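Long-range contact in Pre-mRNA-splicing factor SAD1 (Saccharomyces cerevisiae, PDB 4MSX), which promotes assembly of newly made U4 snRNA into the U4/U6 snRNP and is required for pre-mRNA splicing: residues 224-229 with 247-252. Sequence-based numbering, arbitrary orientation.
Sequences IKRLSI and DDFVSY
Arg226 lays its guanidinium flat over one face of the Tyr252 ring, the two planes only 8° apart and their centres 4.0 Å apart. Its NE lies above the middle of the ring, CD makes a CH-pi contact with the same face, and Arg226 CZ sits off-centre, nearest CG and CD1 of Tyr252, in a cation-pi contact. With Arg226 CG anti to its carbonyl carbon (chi1 -79°) and the chain extended from there to NE, the side chain spans the gap between the helices. At its far end NH1 gives a salt-bridging hydrogen bond to Asp248 OD2 (2.8 Å); the carboxylate oxygen lies near the guanidinium plane but is itself met from above the carboxylate plane. A water closes a second bridge, accepting from Arg226 NH2 (2.9 Å) and donating to Asp248 OD1 (2.7 Å). Glu222, one turn earlier, takes NE in another salt bridge, so stacking and ion pairs together fix the rotation of the guanidinium. Nearer the backbone of helix 222-234, Phe249 CD1 rests 3.8 Å from Arg226 CB, while Phe249 CZ meets Leu227 CD1 at 4.0 Å; Phe223 and Cys230 also touch the Phe249 side chain. The segment axes run roughly antiparallel (154° between their directions), 10.9 Å apart at closest approach. The arrangement is an antiparallel helix-helix packing of helices 222-234 and 247-256, consistent with the helical thumb of the USP fold, away from the zinc site.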
loop_
_atom_site.group_PDB
_atom_site.type_symbol
_atom_site.label_atom_id
_atom_site.label_comp_id
_atom_site.label_asym_id
_atom_site.label_seq_id
_atom_site.Cartn_x
_atom_site.Cartn_y
_atom_site.Cartn_z
ATOM N N ILE A 224 10.824 -8.596 2.786
ATOM C CA ILE A 224 10.825 -7.360 3.608
ATOM C C ILE A 224 11.596 -6.276 2.867
ATOM O O ILE A 224 11.160 -5.138 2.815
ATOM C CB ILE A 224 11.417 -7.532 5.042
ATOM C CG1 ILE A 224 10.458 -8.264 5.967
ATOM C CG2 ILE A 224 11.623 -6.164 5.727
ATOM C CD1 ILE A 224 9.166 -7.370 6.368
ATOM N N LYS A 225 12.717 -6.634 2.215
ATOM C CA LYS A 225 13.418 -5.626 1.435
ATOM C C LYS A 225 12.515 -5.075 0.314
ATOM O O LYS A 225 12.420 -3.866 0.114
ATOM C CB LYS A 225 14.707 -6.205 0.815
ATOM C CG LYS A 225 15.491 -5.148 0.069
ATOM C CD LYS A 225 16.900 -5.646 -0.271
ATOM C CE LYS A 225 17.719 -4.585 -1.020
ATOM N NZ LYS A 225 17.730 -3.261 -0.322
ATOM N N ARG A 226 11.845 -5.948 -0.443
ATOM C CA ARG A 226 11.049 -5.429 -1.538
ATOM C C ARG A 226 9.894 -4.558 -1.006
ATOM O O ARG A 226 9.561 -3.539 -1.583
ATOM C CB ARG A 226 10.475 -6.591 -2.358
ATOM C CG ARG A 226 11.503 -7.215 -3.340
ATOM C CD ARG A 226 10.775 -8.441 -3.884
ATOM N NE ARG A 226 11.439 -9.181 -4.944
ATOM C CZ ARG A 226 11.114 -9.098 -6.240
ATOM N NH1 ARG A 226 10.186 -8.239 -6.706
ATOM N NH2 ARG A 226 11.754 -9.863 -7.075
ATOM N N LEU A 227 9.304 -4.967 0.104
ATOM C CA LEU A 227 8.133 -4.246 0.613
ATOM C C LEU A 227 8.639 -2.851 1.086
ATOM O O LEU A 227 7.975 -1.811 0.923
ATOM C CB LEU A 227 7.517 -5.036 1.775
ATOM C CG LEU A 227 6.428 -4.273 2.556
ATOM C CD1 LEU A 227 5.316 -3.831 1.614
ATOM C CD2 LEU A 227 5.870 -5.170 3.670
ATOM N N SER A 228 9.818 -2.843 1.694
ATOM C CA SER A 228 10.329 -1.564 2.236
ATOM C C SER A 228 10.573 -0.603 1.080
ATOM O O SER A 228 10.340 0.637 1.191
ATOM C CB SER A 228 11.635 -1.751 3.076
ATOM O OG SER A 228 12.744 -2.101 2.252
ATOM N N ILE A 229 11.056 -1.136 -0.052
ATOM C CA ILE A 229 11.266 -0.255 -1.177
ATOM C C ILE A 229 9.928 0.295 -1.738
ATOM O O ILE A 229 9.882 1.443 -2.169
ATOM C CB ILE A 229 12.194 -0.946 -2.260
ATOM C CG1 ILE A 229 13.632 -1.034 -1.666
ATOM C CG2 ILE A 229 12.132 -0.196 -3.577
ATOM C CD1 ILE A 229 14.550 -2.009 -2.351
ATOM N N ASP A 247 3.218 -4.228 -10.003
ATOM C CA ASP A 247 2.932 -5.523 -10.673
ATOM C C ASP A 247 4.008 -6.540 -10.319
ATOM O O ASP A 247 3.704 -7.661 -9.917
ATOM C CB ASP A 247 2.893 -5.376 -12.197
ATOM C CG ASP A 247 1.777 -4.527 -12.676
ATOM O OD1 ASP A 247 1.214 -3.692 -11.911
ATOM O OD2 ASP A 247 1.392 -4.684 -13.843
ATOM N N ASP A 248 5.289 -6.159 -10.455
ATOM C CA ASP A 248 6.345 -7.125 -10.161
ATOM C C ASP A 248 6.394 -7.533 -8.698
ATOM O O ASP A 248 6.686 -8.689 -8.389
ATOM C CB ASP A 248 7.750 -6.561 -10.491
ATOM C CG ASP A 248 8.850 -7.551 -10.143
ATOM O OD1 ASP A 248 8.816 -8.660 -10.766
ATOM O OD2 ASP A 248 9.700 -7.263 -9.252
ATOM N N PHE A 249 6.198 -6.579 -7.777
ATOM C CA PHE A 249 6.165 -6.923 -6.351
ATOM C C PHE A 249 5.033 -7.979 -6.098
ATOM O O PHE A 249 5.271 -9.016 -5.458
ATOM C CB PHE A 249 5.921 -5.669 -5.471
ATOM C CG PHE A 249 5.746 -5.981 -4.003
ATOM C CD1 PHE A 249 6.759 -6.580 -3.296
ATOM C CD2 PHE A 249 4.535 -5.742 -3.358
ATOM C CE1 PHE A 249 6.621 -6.898 -1.952
ATOM C CE2 PHE A 249 4.367 -6.044 -2.022
ATOM C CZ PHE A 249 5.419 -6.613 -1.295
ATOM N N VAL A 250 3.835 -7.710 -6.620
ATOM C CA VAL A 250 2.677 -8.604 -6.287
ATOM C C VAL A 250 2.884 -9.938 -6.984
ATOM O O VAL A 250 2.603 -10.992 -6.445
ATOM C CB VAL A 250 1.302 -7.983 -6.649
ATOM C CG1 VAL A 250 0.197 -9.011 -6.277
ATOM C CG2 VAL A 250 1.107 -6.640 -5.848
ATOM N N SER A 251 3.461 -9.886 -8.177
ATOM C CA SER A 251 3.713 -11.125 -8.904
ATOM C C SER A 251 4.794 -11.917 -8.174
ATOM O O SER A 251 4.698 -13.140 -8.048
ATOM C CB SER A 251 4.053 -10.840 -10.379
ATOM O OG SER A 251 4.533 -12.023 -10.933
ATOM N N TYR A 252 5.785 -11.236 -7.588
ATOM C CA TYR A 252 6.771 -11.920 -6.773
ATOM C C TYR A 252 6.115 -12.640 -5.579
ATOM O O TYR A 252 6.503 -13.768 -5.167
ATOM C CB TYR A 252 7.867 -10.890 -6.261
ATOM C CG TYR A 252 8.643 -11.380 -5.071
ATOM C CD1 TYR A 252 9.733 -12.219 -5.246
ATOM C CD2 TYR A 252 8.308 -11.019 -3.775
ATOM C CE1 TYR A 252 10.439 -12.725 -4.172
ATOM C CE2 TYR A 252 9.018 -11.523 -2.674
ATOM C CZ TYR A 252 10.083 -12.387 -2.901
ATOM O OH TYR A 252 10.805 -12.935 -1.878
HETATM O O HOH W 1 10.342 -10.549 -9.492
#